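Local coordinates for protein uracil-DNA glycosylase (Sulfolobus tokodaii str. 7, PDB 4ZBY) that belongs to the uracil-DNA glycosylase superfamily, with an alpha/beta fold that carries an iron/sulfur cluster and, in this crystal, a bound uracil, at residues P104-Q109 against T126-S131; K61-M66 against E180-I185; Q65-I70 against D76-T81. One frame throughout, in Å; residues are numbered along the deposited sequence.

Overall arrangement
All three contacts join helices to the central mixed sheet or to one another, with helices on both of its faces. Contact 1 pairs helices 96-113 and 123-133 on one face; contact 2 pairs helices 58-71 and 172-190 on the other, its centre about 21 Å from that of contact 1. Contact 3 seats helix 58-71 on strand 79-82, about 8 Å from contact 2 between centres, and shares Gln65 and Met66 with it. Strand 79-82 also touches contact 1, where Leu106 CD1 lies 3.8 Å from Thr81 CG2. The bound uracil is about 6 Å from the Ile80 side chain, 7 Å from Leu63 and 11 Å from Leu106; the iron/sulfur cluster touches Tyr105.

Contact 1: residues P104-Q109 against T126-S131; sequences PYLDRQ and TKYIFS
Two successive helices covering one face of the alpha/beta sheet, 96-113 and 123-133, are tied together by Tyr128 and Asp107. Their short segments run at 65° to each other with axes 12.1 Å apart, a wide spacing, bridged by the long Tyr128 side chain. Tyr128 has CG anti to its backbone nitrogen (chi1 177°), which aims the ring across at helix 96-113. Its hydroxyl donates a short hydrogen bond, Tyr128 OH to Asp107 OD1 at 2.6 Å, reaching the oxygen on its syn side and 19° out of the carboxylate plane. OD1 in turn lies at the ring edge, in plane, and the planes of carboxylate and ring are close to parallel. Asp107 OD2 lies farther off, 3.1 Å from Tyr128 OH, and the bond goes to OD1. Leu106 supplies the apolar part: its CD2 approaches the ring obliquely, 4.0 Å from Tyr128 CD1, and also meets Ile129 CD1 at 4.2 Å. Tyr128 is buried, so the bond satisfies its hydroxyl within the protein. Away from this seam, Tyr105 turns to helix 4-12 and touches the iron/sulfur cluster, while Leu106 also rests on Thr81 of strand 79-82. Ile129 and Phe130 lie on Val159 of strand 155-162, and Phe130 meets Tyr148 edge-to-face.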
loop_
_atom_site.group_PDB
_atom_site.type_symbol
_atom_site.label_atom_id
_atom_site.label_comp_id
_atom_site.label_asym_id
_atom_site.label_seq_id
_atom_site.Cartn_x
_atom_site.Cartn_y
_atom_site.Cartn_z
ATOM N N PRO A 104 5.803 -6.685 -9.984
ATOM C CA PRO A 104 4.991 -6.543 -11.202
ATOM C C PRO A 104 3.491 -6.720 -10.967
ATOM O O PRO A 104 2.695 -6.169 -11.741
ATOM C CB PRO A 104 5.532 -7.644 -12.112
ATOM C CG PRO A 104 6.975 -7.753 -11.720
ATOM C CD PRO A 104 6.953 -7.582 -10.211
ATOM N N TYR A 105 3.107 -7.442 -9.914
ATOM C CA TYR A 105 1.690 -7.550 -9.561
ATOM C C TYR A 105 1.143 -6.197 -9.157
ATOM O O TYR A 105 0.064 -5.815 -9.589
ATOM C CB TYR A 105 1.472 -8.537 -8.409
ATOM C CG TYR A 105 1.715 -10.004 -8.751
ATOM C CD1 TYR A 105 1.151 -10.561 -9.894
ATOM C CD2 TYR A 105 2.484 -10.822 -7.914
ATOM C CE1 TYR A 105 1.311 -11.898 -10.201
ATOM C CE2 TYR A 105 2.661 -12.168 -8.211
ATOM C CZ TYR A 105 2.061 -12.695 -9.371
ATOM O OH TYR A 105 2.220 -14.019 -9.711
ATOM N N LEU A 106 1.884 -5.477 -8.317
ATOM C CA LEU A 106 1.452 -4.126 -7.929
ATOM C C LEU A 106 1.366 -3.168 -9.146
ATOM O O LEU A 106 0.405 -2.414 -9.277
ATOM C CB LEU A 106 2.410 -3.563 -6.882
ATOM C CG LEU A 106 2.135 -2.127 -6.426
ATOM C CD1 LEU A 106 0.779 -2.054 -5.781
ATOM C CD2 LEU A 106 3.218 -1.664 -5.455
ATOM N N ASP A 107 2.381 -3.206 -10.002
ATOM C CA ASP A 107 2.388 -2.443 -11.255
ATOM C C ASP A 107 1.094 -2.706 -12.017
ATOM O O ASP A 107 0.450 -1.784 -12.519
ATOM C CB ASP A 107 3.560 -2.826 -12.156
ATOM C CG ASP A 107 4.904 -2.470 -11.576
ATOM O OD1 ASP A 107 4.977 -1.657 -10.636
ATOM O OD2 ASP A 107 5.900 -3.000 -12.090
ATOM N N ARG A 108 0.727 -3.982 -12.108
ATOM C CA ARG A 108 -0.462 -4.366 -12.865
ATOM C C ARG A 108 -1.725 -3.874 -12.187
ATOM O O ARG A 108 -2.692 -3.485 -12.863
ATOM C CB ARG A 108 -0.506 -5.882 -13.046
ATOM C CG ARG A 108 0.567 -6.375 -14.007
ATOM C CD ARG A 108 0.726 -7.894 -13.978
ATOM N NE ARG A 108 -0.518 -8.610 -14.256
ATOM C CZ ARG A 108 -0.646 -9.924 -14.124
ATOM N NH1 ARG A 108 0.397 -10.638 -13.715
ATOM N NH2 ARG A 108 -1.801 -10.523 -14.388
ATOM N N GLN A 109 -1.719 -3.867 -10.858
ATOM C CA GLN A 109 -2.889 -3.425 -10.103
ATOM C C GLN A 109 -3.073 -1.918 -10.274
ATOM O O GLN A 109 -4.207 -1.422 -10.473
ATOM C CB GLN A 109 -2.766 -3.812 -8.611
ATOM C CG GLN A 109 -2.868 -5.302 -8.403
ATOM C CD GLN A 109 -2.544 -5.731 -6.978
ATOM O OE1 GLN A 109 -1.595 -5.224 -6.381
ATOM N NE2 GLN A 109 -3.348 -6.644 -6.422
ATOM N N THR A 126 7.068 3.244 -0.306
ATOM C CA THR A 126 7.418 4.577 -0.780
ATOM C C THR A 126 8.653 4.526 -1.677
ATOM O O THR A 126 8.662 5.087 -2.769
ATOM C CB THR A 126 7.683 5.561 0.388
ATOM O OG1 THR A 126 6.497 5.678 1.179
ATOM C CG2 THR A 126 8.066 6.963 -0.130
ATOM N N LYS A 127 9.690 3.828 -1.231
ATOM C CA LYS A 127 10.873 3.690 -2.059
ATOM C C LYS A 127 10.565 3.027 -3.404
ATOM O O LYS A 127 11.092 3.459 -4.445
ATOM C CB LYS A 127 11.949 2.899 -1.300
ATOM C CG LYS A 127 13.267 2.742 -2.035
ATOM C CD LYS A 127 14.273 2.029 -1.132
ATOM C CE LYS A 127 15.708 2.242 -1.600
ATOM N NZ LYS A 127 15.918 1.661 -2.951
ATOM N N TYR A 128 9.713 2.002 -3.395
ATOM C CA TYR A 128 9.365 1.306 -4.630
ATOM C C TYR A 128 8.647 2.248 -5.604
ATOM O O TYR A 128 9.029 2.376 -6.773
ATOM C CB TYR A 128 8.463 0.064 -4.368
ATOM C CG TYR A 128 8.092 -0.535 -5.703
ATOM C CD1 TYR A 128 6.850 -0.312 -6.277
ATOM C CD2 TYR A 128 9.042 -1.228 -6.444
ATOM C CE1 TYR A 128 6.557 -0.796 -7.552
ATOM C CE2 TYR A 128 8.758 -1.712 -7.701
ATOM C CZ TYR A 128 7.517 -1.493 -8.253
ATOM O OH TYR A 128 7.260 -1.998 -9.509
ATOM N N ILE A 129 7.602 2.905 -5.118
ATOM C CA ILE A 129 6.802 3.765 -5.991
ATOM C C ILE A 129 7.645 4.956 -6.454
ATOM O O ILE A 129 7.578 5.327 -7.619
ATOM C CB ILE A 129 5.493 4.253 -5.307
ATOM C CG1 ILE A 129 4.534 3.071 -5.089
ATOM C CG2 ILE A 129 4.833 5.374 -6.141
ATOM C CD1 ILE A 129 4.060 2.379 -6.361
ATOM N N PHE A 130 8.483 5.514 -5.572
ATOM C CA PHE A 130 9.382 6.594 -5.999
ATOM C C PHE A 130 10.295 6.143 -7.126
ATOM O O PHE A 130 10.637 6.940 -8.008
ATOM C CB PHE A 130 10.218 7.118 -4.824
ATOM C CG PHE A 130 9.550 8.216 -4.052
ATOM C CD1 PHE A 130 10.293 9.270 -3.545
ATOM C CD2 PHE A 130 8.176 8.208 -3.851
ATOM C CE1 PHE A 130 9.666 10.292 -2.831
ATOM C CE2 PHE A 130 7.544 9.216 -3.146
ATOM C CZ PHE A 130 8.285 10.267 -2.644
ATOM N N SER A 131 10.694 4.870 -7.113
ATOM C CA SER A 131 11.557 4.361 -8.175
ATOM C C SER A 131 10.818 4.282 -9.514
ATOM O O SER A 131 11.401 4.594 -10.557
ATOM C CB SER A 131 12.168 2.993 -7.800
ATOM O OG SER A 131 11.218 1.925 -7.904
#

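Contact 2: residues K61-M66 against E180-I185; sequences KLLTQM and EDFKKI
The Phe182 ring lies between a sulfur and a methyl: Met66 SD, in one of the two conformers modelled for that residue, stands over one face, and Ile185 CD1, from the ring's own helix, covers the opposite one. In this Met-aromatic contact SD is shifted somewhat toward the rim, with Met66 SD 4.4 Å from the Phe182 ring centroid and 13° off its normal. Met66 CB sits over the same face as the sulfur, in a CH-pi contact at 4.2 Å from the Phe182 centroid, and comes within 3.7 Å of Phe182 CD2. Having CG anti to its carbonyl carbon (chi1 -63°), Met66 in this conformer passes over the face as far as SD, and its CE methyl then lifts away from the ring. The Leu63 and Phe182 side chains cross at about a right angle, with Leu63 CD1 3.6 Å from Phe182 CZ. The contact is wholly apolar and buried. Around it, Ile67, Ile70 and Leu71 of helix 58-71 extend the wall about Phe182, Leu63 leans on Phe55 of the uracil pocket, and Asp181, salt-bridged to Arg144, lies with Ile185 on Phe160 of strand 155-162.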
loop_
_atom_site.group_PDB
_atom_site.type_symbol
_atom_site.label_atom_id
_atom_site.label_comp_id
_atom_site.label_asym_id
_atom_site.label_seq_id
_atom_site.Cartn_x
_atom_site.Cartn_y
_atom_site.Cartn_z
ATOM N N LYS A 61 -5.873 -2.610 11.899
ATOM C CA LYS A 61 -7.053 -2.072 12.576
ATOM C C LYS A 61 -6.906 -0.558 12.764
ATOM O O LYS A 61 -7.884 0.188 12.633
ATOM C CB LYS A 61 -7.283 -2.777 13.910
ATOM C CG LYS A 61 -7.686 -4.259 13.715
ATOM C CD LYS A 61 -7.668 -5.049 15.020
ATOM C CE LYS A 61 -7.947 -6.530 14.769
ATOM N NZ LYS A 61 -8.078 -7.275 16.061
ATOM N N LEU A 62 -5.683 -0.106 13.020
ATOM C CA LEU A 62 -5.433 1.331 13.140
ATOM C C LEU A 62 -5.627 1.988 11.776
ATOM O O LEU A 62 -6.237 3.051 11.673
ATOM C CB LEU A 62 -4.038 1.604 13.674
ATOM C CG LEU A 62 -3.619 3.071 13.737
ATOM C CD1 LEU A 62 -4.656 3.899 14.464
ATOM C CD2 LEU A 62 -2.292 3.133 14.463
ATOM N N LEU A 63 -5.101 1.357 10.730
ATOM C CA LEU A 63 -5.297 1.873 9.390
ATOM C C LEU A 63 -6.786 2.000 9.075
ATOM O O LEU A 63 -7.230 3.042 8.606
ATOM C CB LEU A 63 -4.627 0.981 8.344
ATOM C CG LEU A 63 -4.879 1.407 6.899
ATOM C CD1 LEU A 63 -4.281 2.778 6.599
ATOM C CD2 LEU A 63 -4.324 0.406 5.913
ATOM N N THR A 64 -7.557 0.945 9.340
ATOM C CA THR A 64 -8.984 1.004 9.080
ATOM C C THR A 64 -9.664 2.155 9.824
ATOM O O THR A 64 -10.500 2.882 9.257
ATOM C CB THR A 64 -9.636 -0.348 9.453
ATOM O OG1 THR A 64 -8.976 -1.367 8.711
ATOM C CG2 THR A 64 -11.115 -0.332 9.111
ATOM N N GLN A 65 -9.272 2.361 11.077
ATOM C CA GLN A 65 -9.849 3.423 11.884
ATOM C C GLN A 65 -9.534 4.792 11.286
ATOM O O GLN A 65 -10.408 5.649 11.228
ATOM C CB GLN A 65 -9.358 3.348 13.337
ATOM C CG GLN A 65 -9.941 4.442 14.219
ATOM C CD GLN A 65 -9.390 4.413 15.637
ATOM O OE1 GLN A 65 -8.472 3.650 15.950
ATOM N NE2 GLN A 65 -9.948 5.249 16.498
ATOM N N MET A 66 -8.302 5.000 10.812
ATOM C CA MET A 66 -7.962 6.292 10.213
ATOM C C MET A 66 -8.705 6.500 8.907
ATOM O O MET A 66 -9.174 7.599 8.610
ATOM C CB MET A 66 -6.458 6.422 9.977
ATOM C CG MET A 66 -5.687 6.394 11.242
ATOM S SD MET A 66 -4.003 6.966 10.981
ATOM C CE MET A 66 -3.393 6.816 12.655
ATOM N N GLU A 180 -2.435 13.527 11.010
ATOM C CA GLU A 180 -2.352 14.785 10.286
ATOM C C GLU A 180 -2.092 14.519 8.812
ATOM O O GLU A 180 -2.629 15.206 7.951
ATOM C CB GLU A 180 -1.254 15.673 10.881
ATOM C CG GLU A 180 -1.596 16.194 12.266
ATOM C CD GLU A 180 -2.891 16.987 12.282
ATOM O OE1 GLU A 180 -2.969 18.009 11.571
ATOM O OE2 GLU A 180 -3.836 16.578 12.992
ATOM N N ASP A 181 -1.270 13.514 8.525
ATOM C CA ASP A 181 -1.020 13.109 7.143
ATOM C C ASP A 181 -2.325 12.635 6.507
ATOM O O ASP A 181 -2.587 12.953 5.354
ATOM C CB ASP A 181 0.029 12.004 7.041
ATOM C CG ASP A 181 1.447 12.544 7.077
ATOM O OD1 ASP A 181 1.609 13.773 7.067
ATOM O OD2 ASP A 181 2.393 11.732 7.125
ATOM N N PHE A 182 -3.159 11.913 7.262
ATOM C CA PHE A 182 -4.422 11.439 6.697
ATOM C C PHE A 182 -5.402 12.599 6.489
ATOM O O PHE A 182 -6.187 12.566 5.540
ATOM C CB PHE A 182 -5.038 10.328 7.555
ATOM C CG PHE A 182 -4.639 8.941 7.110
ATOM C CD1 PHE A 182 -3.316 8.570 7.064
ATOM C CD2 PHE A 182 -5.597 8.018 6.716
ATOM C CE1 PHE A 182 -2.937 7.302 6.642
ATOM C CE2 PHE A 182 -5.220 6.742 6.287
ATOM C CZ PHE A 182 -3.906 6.391 6.242
ATOM N N LYS A 183 -5.341 13.623 7.344
ATOM C CA LYS A 183 -6.138 14.838 7.138
ATOM C C LYS A 183 -5.764 15.503 5.813
ATOM O O LYS A 183 -6.626 15.999 5.082
ATOM C CB LYS A 183 -5.948 15.833 8.293
ATOM C CG LYS A 183 -6.540 15.383 9.630
ATOM C CD LYS A 183 -6.336 16.441 10.726
ATOM C CE LYS A 183 -6.931 15.997 12.066
ATOM N NZ LYS A 183 -6.642 16.963 13.170
ATOM N N LYS A 184 -4.465 15.529 5.510
ATOM C CA LYS A 184 -4.005 16.096 4.252
ATOM C C LYS A 184 -4.457 15.261 3.072
ATOM O O LYS A 184 -4.806 15.818 2.021
ATOM C CB LYS A 184 -2.477 16.255 4.244
ATOM C CG LYS A 184 -1.989 17.315 5.218
ATOM C CD LYS A 184 -0.453 17.318 5.282
ATOM C CE LYS A 184 0.071 18.593 5.928
ATOM N NZ LYS A 184 -0.326 18.682 7.357
ATOM N N ILE A 185 -4.438 13.941 3.243
ATOM C CA ILE A 185 -4.914 13.026 2.219
ATOM C C ILE A 185 -6.410 13.265 1.997
ATOM O O ILE A 185 -6.843 13.294 0.846
ATOM C CB ILE A 185 -4.629 11.558 2.571
ATOM C CG1 ILE A 185 -3.108 11.351 2.513
ATOM C CG2 ILE A 185 -5.380 10.586 1.623
ATOM C CD1 ILE A 185 -2.628 10.075 3.215
#

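Contact 3: residues Q65-I70 against D76-T81; sequences QMIKEI and DQVFIT
Ile67 inserts its terminal methyl beside two side chains of the opposing segment, Val78 and Ile80. Ile67 CD1 is 4.5 Å from Val78 CG2 and 4.3 Å from Ile80 CD1, and the last two methyls are themselves 4.1 Å apart, so the three form a loose triangle. The helical residue reaches that far because CD1 continues the side chain in an extended line (chi2 172°), away from helix 58-71 and down onto the sheet. Val78 and Ile80, two residues apart, both point their CB atoms at the helix. Phe79 and Thr81 take the other side, where Phe79 packs on Gln109 and Ile113 and Thr81 on Leu106 and Gln109, all of helix 96-113. Helix 58-71 and helix 96-113 thus lie on opposite faces of strand 79-82. Phe39 of the neighbouring strand 37-41 touches Ile67, Val78 and Ile80 alike, and Leu73, in the short connection between the segments, touches Ile67 and Val78. This is the helix-to-strand half of the beta-alpha-beta crossover from strand 37-41 to strand 79-82. Ile80 also touches Pro54 and Phe55, which line the uracil pocket, linking this core to the site. Gln65, Glu69 and Lys68 start out from the helix away from the strand: Gln65 NE2 makes weak hydrogen bonds to both carboxylate oxygens of Glu69, and Lys68 pairs with Glu74. Between the segments themselves, the pairing rests on shape and burial of branched methyls, together with Phe39 and Leu73, and probably tolerates small shifts better than a directional bond would.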
loop_
_atom_site.group_PDB
_atom_site.type_symbol
_atom_site.label_atom_id
_atom_site.label_comp_id
_atom_site.label_asym_id
_atom_site.label_seq_id
_atom_site.Cartn_x
_atom_site.Cartn_y
_atom_site.Cartn_z
ATOM N N GLN A 65 -9.272 2.361 11.077
ATOM C CA GLN A 65 -9.849 3.423 11.884
ATOM C C GLN A 65 -9.534 4.792 11.286
ATOM O O GLN A 65 -10.408 5.649 11.228
ATOM C CB GLN A 65 -9.358 3.348 13.337
ATOM C CG GLN A 65 -9.941 4.442 14.219
ATOM C CD GLN A 65 -9.390 4.413 15.637
ATOM O OE1 GLN A 65 -8.472 3.650 15.950
ATOM N NE2 GLN A 65 -9.948 5.249 16.498
ATOM N N MET A 66 -8.302 5.000 10.812
ATOM C CA MET A 66 -7.962 6.292 10.213
ATOM C C MET A 66 -8.705 6.500 8.907
ATOM O O MET A 66 -9.174 7.599 8.610
ATOM C CB MET A 66 -6.458 6.422 9.977
ATOM C CG MET A 66 -5.687 6.394 11.242
ATOM S SD MET A 66 -4.003 6.966 10.981
ATOM C CE MET A 66 -3.393 6.816 12.655
ATOM N N ILE A 67 -8.794 5.451 8.105
ATOM C CA ILE A 67 -9.521 5.566 6.861
ATOM C C ILE A 67 -10.978 5.955 7.143
ATOM O O ILE A 67 -11.530 6.835 6.475
ATOM C CB ILE A 67 -9.450 4.268 6.048
ATOM C CG1 ILE A 67 -8.010 4.087 5.533
ATOM C CG2 ILE A 67 -10.398 4.338 4.849
ATOM C CD1 ILE A 67 -7.791 2.742 4.895
ATOM N N LYS A 68 -11.581 5.328 8.149
ATOM C CA LYS A 68 -12.966 5.617 8.486
ATOM C C LYS A 68 -13.146 6.982 9.133
ATOM O O LYS A 68 -13.975 7.771 8.686
ATOM C CB LYS A 68 -13.523 4.526 9.412
ATOM C CG LYS A 68 -14.913 4.845 9.935
ATOM C CD LYS A 68 -15.907 4.913 8.801
ATOM C CE LYS A 68 -17.321 5.031 9.349
ATOM N NZ LYS A 68 -18.325 4.953 8.251
ATOM N N GLU A 69 -12.375 7.275 10.182
ATOM C CA GLU A 69 -12.633 8.466 10.977
ATOM C C GLU A 69 -12.080 9.738 10.353
ATOM O O GLU A 69 -12.661 10.807 10.520
ATOM C CB GLU A 69 -12.055 8.290 12.380
ATOM C CG GLU A 69 -12.676 7.121 13.102
ATOM C CD GLU A 69 -12.234 7.040 14.537
ATOM O OE1 GLU A 69 -11.369 7.847 14.935
ATOM O OE2 GLU A 69 -12.753 6.166 15.261
ATOM N N ILE A 70 -10.958 9.626 9.645
ATOM C CA ILE A 70 -10.310 10.804 9.107
ATOM C C ILE A 70 -10.618 11.001 7.618
ATOM O O ILE A 70 -10.897 12.126 7.209
ATOM C CB ILE A 70 -8.792 10.756 9.363
ATOM C CG1 ILE A 70 -8.560 10.692 10.872
ATOM C CG2 ILE A 70 -8.097 12.013 8.809
ATOM C CD1 ILE A 70 -7.122 10.522 11.253
ATOM N N ASP A 76 -14.177 -1.075 1.802
ATOM C CA ASP A 76 -14.670 -1.485 0.501
ATOM C C ASP A 76 -14.734 -0.336 -0.510
ATOM O O ASP A 76 -15.010 -0.570 -1.696
ATOM C CB ASP A 76 -16.053 -2.142 0.642
ATOM C CG ASP A 76 -15.977 -3.473 1.380
ATOM O OD1 ASP A 76 -14.961 -4.170 1.203
ATOM O OD2 ASP A 76 -16.916 -3.805 2.142
ATOM N N GLN A 77 -14.444 0.892 -0.071
ATOM C CA GLN A 77 -14.451 2.014 -1.005
ATOM C C GLN A 77 -13.052 2.372 -1.468
ATOM O O GLN A 77 -12.903 3.218 -2.334
ATOM C CB GLN A 77 -15.089 3.262 -0.388
ATOM C CG GLN A 77 -16.554 3.127 -0.002
ATOM C CD GLN A 77 -17.079 4.313 0.770
ATOM O OE1 GLN A 77 -16.736 4.514 1.921
ATOM N NE2 GLN A 77 -17.945 5.099 0.139
ATOM N N VAL A 78 -12.038 1.722 -0.900
ATOM C CA VAL A 78 -10.643 2.001 -1.295
ATOM C C VAL A 78 -10.011 0.707 -1.775
ATOM O O VAL A 78 -10.700 -0.333 -1.818
ATOM C CB VAL A 78 -9.843 2.591 -0.142
ATOM C CG1 VAL A 78 -10.496 3.918 0.269
ATOM C CG2 VAL A 78 -9.791 1.623 1.052
ATOM N N PHE A 79 -8.746 0.748 -2.193
ATOM C CA PHE A 79 -8.049 -0.486 -2.519
ATOM C C PHE A 79 -6.800 -0.566 -1.680
ATOM O O PHE A 79 -6.080 0.427 -1.540
ATOM C CB PHE A 79 -7.700 -0.578 -4.016
ATOM C CG PHE A 79 -7.253 -1.957 -4.431
ATOM C CD1 PHE A 79 -5.921 -2.307 -4.368
ATOM C CD2 PHE A 79 -8.187 -2.910 -4.859
ATOM C CE1 PHE A 79 -5.495 -3.596 -4.743
ATOM C CE2 PHE A 79 -7.787 -4.194 -5.222
ATOM C CZ PHE A 79 -6.431 -4.532 -5.147
ATOM N N ILE A 80 -6.558 -1.739 -1.091
ATOM C CA ILE A 80 -5.454 -1.893 -0.136
ATOM C C ILE A 80 -4.604 -3.098 -0.505
ATOM O O ILE A 80 -5.137 -4.191 -0.691
ATOM C CB ILE A 80 -5.982 -2.095 1.301
ATOM C CG1 ILE A 80 -6.802 -0.878 1.753
ATOM C CG2 ILE A 80 -4.804 -2.366 2.251
ATOM C CD1 ILE A 80 -7.548 -1.123 3.108
ATOM N N THR A 81 -3.307 -2.886 -0.654
ATOM C CA THR A 81 -2.428 -4.000 -0.963
ATOM C C THR A 81 -1.027 -3.684 -0.441
ATOM O O THR A 81 -0.863 -2.779 0.371
ATOM C CB THR A 81 -2.440 -4.304 -2.485
ATOM O OG1 THR A 81 -1.704 -5.517 -2.732
ATOM C CG2 THR A 81 -1.860 -3.159 -3.298
#